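Local coordinates for 47 KDA membrane antigen (Treponema pallidum, PDB 1O75), which binds penicillin and acts as a zinc-dependent carboxypeptidase on synthetic depsipeptides, possibly lowering the cross-linking of spirochaete peptidoglycan, at residues G345-L358 against V379-T391. The protein carries 2 engineered substitutions. Residues are numbered along the deposited sequence; the frame is centred on the assembly and turned at random.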
loop_
_atom_site.group_PDB
_atom_site.type_symbol
_atom_site.label_atom_id
_atom_site.label_comp_id
_atom_site.label_asym_id
_atom_site.label_seq_id
_atom_site.Cartn_x
_atom_site.Cartn_y
_atom_site.Cartn_z
ATOM N N GLY B 345 29.614 8.827 0.277
ATOM C CA GLY B 345 29.925 7.481 0.721
ATOM C C GLY B 345 28.812 6.967 1.613
ATOM O O GLY B 345 27.715 6.658 1.136
ATOM N N LYS B 346 29.100 6.878 2.909
ATOM C CA LYS B 346 28.126 6.420 3.897
ATOM C C LYS B 346 27.871 7.565 4.872
ATOM O O LYS B 346 27.461 7.348 6.013
ATOM C CB LYS B 346 28.675 5.212 4.668
ATOM C CG LYS B 346 29.039 4.017 3.800
ATOM C CD LYS B 346 29.471 2.828 4.650
ATOM C CE LYS B 346 29.771 1.611 3.787
ATOM N NZ LYS B 346 30.291 0.455 4.569
ATOM N N VAL B 347 28.103 8.787 4.408
ATOM C CA VAL B 347 27.946 9.958 5.259
ATOM C C VAL B 347 26.891 10.963 4.818
ATOM O O VAL B 347 26.855 11.391 3.665
ATOM C CB VAL B 347 29.286 10.712 5.379
ATOM C CG1 VAL B 347 29.175 11.816 6.424
ATOM C CG2 VAL B 347 30.397 9.734 5.725
ATOM N N LEU B 348 26.039 11.342 5.764
ATOM C CA LEU B 348 24.990 12.326 5.528
ATOM C C LEU B 348 25.383 13.568 6.325
ATOM O O LEU B 348 25.476 13.529 7.552
ATOM C CB LEU B 348 23.634 11.777 6.001
ATOM C CG LEU B 348 22.454 12.736 6.204
ATOM C CD1 LEU B 348 22.303 13.663 5.016
ATOM C CD2 LEU B 348 21.184 11.922 6.420
ATOM N N THR B 349 25.634 14.667 5.622
ATOM C CA THR B 349 26.037 15.898 6.285
ATOM C C THR B 349 24.894 16.900 6.408
ATOM O O THR B 349 24.322 17.338 5.409
ATOM C CB THR B 349 27.224 16.559 5.544
ATOM O OG1 THR B 349 28.359 15.684 5.588
ATOM C CG2 THR B 349 27.592 17.885 6.193
ATOM N N ILE B 350 24.577 17.263 7.647
ATOM C CA ILE B 350 23.504 18.208 7.930
ATOM C C ILE B 350 24.007 19.509 8.550
ATOM O O ILE B 350 24.643 19.508 9.604
ATOM C CB ILE B 350 22.457 17.587 8.876
ATOM C CG1 ILE B 350 21.689 16.492 8.139
ATOM C CG2 ILE B 350 21.508 18.654 9.385
ATOM C CD1 ILE B 350 20.512 15.959 8.901
ATOM N N GLY B 351 23.707 20.618 7.887
ATOM C CA GLY B 351 24.123 21.912 8.387
ATOM C C GLY B 351 23.086 22.963 8.056
ATOM O O GLY B 351 22.063 22.653 7.452
ATOM N N GLY B 352 23.342 24.203 8.462
ATOM C CA GLY B 352 22.416 25.286 8.176
ATOM C C GLY B 352 21.290 25.463 9.178
ATOM O O GLY B 352 20.584 26.477 9.153
ATOM N N ALA B 353 21.118 24.488 10.065
ATOM C CA ALA B 353 20.057 24.564 11.059
ATOM C C ALA B 353 20.589 24.528 12.484
ATOM O O ALA B 353 21.701 24.072 12.742
ATOM C CB ALA B 353 19.061 23.431 10.847
ATOM N N ASP B 354 19.765 25.017 13.401
ATOM C CA ASP B 354 20.078 25.072 14.823
ATOM C C ASP B 354 20.332 23.664 15.365
ATOM O O ASP B 354 20.114 22.673 14.672
ATOM C CB ASP B 354 18.896 25.727 15.550
ATOM C CG ASP B 354 19.161 25.973 17.019
ATOM O OD1 ASP B 354 19.213 24.995 17.798
ATOM O OD2 ASP B 354 19.310 27.157 17.396
ATOM N N ALA B 355 20.806 23.582 16.602
ATOM C CA ALA B 355 21.068 22.297 17.236
ATOM C C ALA B 355 19.772 21.791 17.860
ATOM O O ALA B 355 19.435 20.613 17.752
ATOM C CB ALA B 355 22.137 22.452 18.304
ATOM N N GLU B 356 19.044 22.691 18.516
ATOM C CA GLU B 356 17.783 22.328 19.144
ATOM C C GLU B 356 16.757 21.926 18.092
ATOM O O GLU B 356 15.960 21.016 18.308
ATOM C CB GLU B 356 17.223 23.496 19.955
ATOM C CG GLU B 356 15.808 23.240 20.466
ATOM C CD GLU B 356 15.203 24.431 21.188
ATOM O OE1 GLU B 356 15.130 25.527 20.588
ATOM O OE2 GLU B 356 14.794 24.266 22.359
ATOM N N THR B 357 16.780 22.618 16.960
ATOM C CA THR B 357 15.845 22.345 15.876
ATOM C C THR B 357 15.995 20.916 15.340
ATOM O O THR B 357 15.039 20.334 14.822
ATOM C CB THR B 357 16.038 23.361 14.723
ATOM O OG1 THR B 357 14.997 23.205 13.752
ATOM C CG2 THR B 357 17.365 23.147 14.049
ATOM N N LEU B 358 17.190 20.343 15.483
ATOM C CA LEU B 358 17.444 18.982 15.005
ATOM C C LEU B 358 17.317 17.922 16.100
ATOM O O LEU B 358 17.787 16.794 15.943
ATOM C CB LEU B 358 18.832 18.898 14.356
ATOM C CG LEU B 358 19.047 19.795 13.131
ATOM C CD1 LEU B 358 20.442 19.586 12.577
ATOM C CD2 LEU B 358 18.004 19.479 12.065
ATOM N N VAL B 379 19.187 11.398 13.525
ATOM C CA VAL B 379 20.258 12.234 13.010
ATOM C C VAL B 379 20.471 13.493 13.841
ATOM O O VAL B 379 19.581 13.931 14.579
ATOM C CB VAL B 379 19.977 12.616 11.535
ATOM C CG1 VAL B 379 20.661 13.917 11.176
ATOM C CG2 VAL B 379 20.469 11.510 10.623
ATOM N N SER B 380 21.669 14.056 13.715
ATOM C CA SER B 380 22.049 15.270 14.425
ATOM C C SER B 380 22.777 16.194 13.458
ATOM O O SER B 380 23.016 15.840 12.300
ATOM C CB SER B 380 22.969 14.931 15.599
ATOM O OG SER B 380 22.369 13.961 16.441
ATOM N N LEU B 381 23.128 17.381 13.940
ATOM C CA LEU B 381 23.829 18.368 13.131
ATOM C C LEU B 381 25.254 17.897 12.812
ATOM O O LEU B 381 25.905 17.247 13.636
ATOM C CB LEU B 381 23.854 19.702 13.884
ATOM C CG LEU B 381 24.470 20.938 13.230
ATOM C CD1 LEU B 381 23.800 21.236 11.892
ATOM C CD2 LEU B 381 24.310 22.111 14.184
ATOM N N GLY B 382 25.728 18.211 11.608
ATOM C CA GLY B 382 27.071 17.813 11.214
ATOM C C GLY B 382 27.149 16.647 10.238
ATOM O O GLY B 382 26.547 16.675 9.165
ATOM N N GLN B 383 27.901 15.616 10.610
ATOM C CA GLN B 383 28.063 14.442 9.759
ATOM C C GLN B 383 27.404 13.214 10.384
ATOM O O GLN B 383 27.469 13.009 11.596
ATOM C CB GLN B 383 29.550 14.179 9.518
ATOM C CG GLN B 383 30.273 15.340 8.840
ATOM C CD GLN B 383 31.769 15.094 8.687
ATOM O OE1 GLN B 383 32.187 14.089 8.109
ATOM N NE2 GLN B 383 32.581 16.015 9.201
ATOM N N ASN B 384 26.769 12.399 9.549
ATOM C CA ASN B 384 26.077 11.206 10.020
ATOM C C ASN B 384 26.403 9.978 9.170
ATOM O O ASN B 384 25.943 9.863 8.034
ATOM C CB ASN B 384 24.567 11.451 9.991
ATOM C CG ASN B 384 24.158 12.693 10.766
ATOM O OD1 ASN B 384 23.804 12.618 11.945
ATOM N ND2 ASN B 384 24.217 13.846 10.107
ATOM N N VAL B 385 27.199 9.065 9.720
ATOM C CA VAL B 385 27.557 7.844 9.005
ATOM C C VAL B 385 26.356 6.909 9.112
ATOM O O VAL B 385 25.831 6.683 10.206
ATOM C CB VAL B 385 28.806 7.166 9.629
ATOM C CG1 VAL B 385 29.165 5.902 8.848
ATOM C CG2 VAL B 385 29.981 8.144 9.631
ATOM N N LEU B 386 25.925 6.365 7.978
ATOM C CA LEU B 386 24.756 5.493 7.963
ATOM C C LEU B 386 24.988 4.102 7.362
ATOM O O LEU B 386 26.000 3.852 6.699
ATOM C CB LEU B 386 23.620 6.199 7.213
ATOM C CG LEU B 386 23.221 7.583 7.738
ATOM C CD1 LEU B 386 22.361 8.307 6.712
ATOM C CD2 LEU B 386 22.480 7.433 9.056
ATOM N N SER B 387 24.028 3.207 7.611
ATOM C CA SER B 387 24.066 1.834 7.114
ATOM C C SER B 387 23.690 1.818 5.641
ATOM O O SER B 387 22.717 1.171 5.249
ATOM C CB SER B 387 23.072 0.954 7.877
ATOM O OG SER B 387 23.356 0.914 9.264
ATOM N N ALA B 388 24.452 2.534 4.824
ATOM C CA ALA B 388 24.165 2.577 3.403
ATOM C C ALA B 388 25.285 3.230 2.613
ATOM O O ALA B 388 26.037 4.057 3.128
ATOM C CB ALA B 388 22.850 3.313 3.160
ATOM N N ASP B 389 25.388 2.838 1.352
ATOM C CA ASP B 389 26.400 3.370 0.458
ATOM C C ASP B 389 25.685 4.185 -0.597
ATOM O O ASP B 389 24.884 3.656 -1.364
ATOM C CB ASP B 389 27.177 2.224 -0.197
ATOM C CG ASP B 389 28.054 1.480 0.792
ATOM O OD1 ASP B 389 29.099 2.045 1.191
ATOM O OD2 ASP B 389 27.695 0.342 1.173
ATOM N N PHE B 390 25.966 5.479 -0.627
ATOM C CA PHE B 390 25.328 6.351 -1.596
ATOM C C PHE B 390 26.130 6.402 -2.892
ATOM O O PHE B 390 27.274 6.860 -2.919
ATOM C CB PHE B 390 25.158 7.752 -0.999
ATOM C CG PHE B 390 24.330 7.772 0.262
ATOM C CD1 PHE B 390 22.989 7.387 0.237
ATOM C CD2 PHE B 390 24.900 8.136 1.482
ATOM C CE1 PHE B 390 22.230 7.362 1.408
ATOM C CE2 PHE B 390 24.150 8.114 2.658
ATOM C CZ PHE B 390 22.812 7.725 2.621
ATOM N N THR B 391 25.513 5.909 -3.961
ATOM C CA THR B 391 26.131 5.874 -5.279
ATOM C C THR B 391 26.456 7.276 -5.791
ATOM O O THR B 391 25.551 8.053 -6.118
ATOM C CB THR B 391 25.202 5.191 -6.309
ATOM O OG1 THR B 391 24.858 3.877 -5.851
ATOM C CG2 THR B 391 25.890 5.094 -7.665
#
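Val379 meets Leu348 from the interior: its CG2 lies 4.3 Å from Leu348 CD2, and strand 362-367 closes over both side chains through Val363. Leu381 comes next, its side chain crossing that of Leu358 at about a right angle, with Leu358 CD1 against Leu381 CB at 3.7 Å. At Gly382 antiparallel pairing begins: its N and O both bond to Ile350 (Gly382 N to Ile350 O 2.6 Å). Gln383 stands beside Thr349 on the face shared with Val347 and Val385, away from that of Leu348 and Asn384, their side chains pointing the same way.

The side-chain amide of Asn384 takes part in three hydrogen bonds. Its CG sits beside its own backbone N (chi1 -55°), which folds the amide back along the strand: ND2 donates to Leu348 O at 2.9 Å and to Ser380 O, both nearly in the amide plane, while OD1 accepts from Ser380 N. Together they fix the rotation of the amide. Leu348 N in turn donates to Asn384 O at 2.7 Å.

The 157° between strand directions and the alternating bridge pairs establish 347-351 and 382-385 as antiparallel neighbours; with strand 340-344 on the far side of 347-351, they form a three-stranded sheet of the C-terminal beta-sandwich. It faces strands 362-367 and 372-378, where Leu348 meets Val363 and Leu386 meets Val374.

Leu386 N donates to Lys346 O, and its CD1 rests 3.8 Å from Leu348 CB. Beyond the inverse gamma turn centred on Ser387, Phe390 N bonds Gly345 O almost straight (2.7 Å, 175°), while its ring packs edge-to-face with Tyr396.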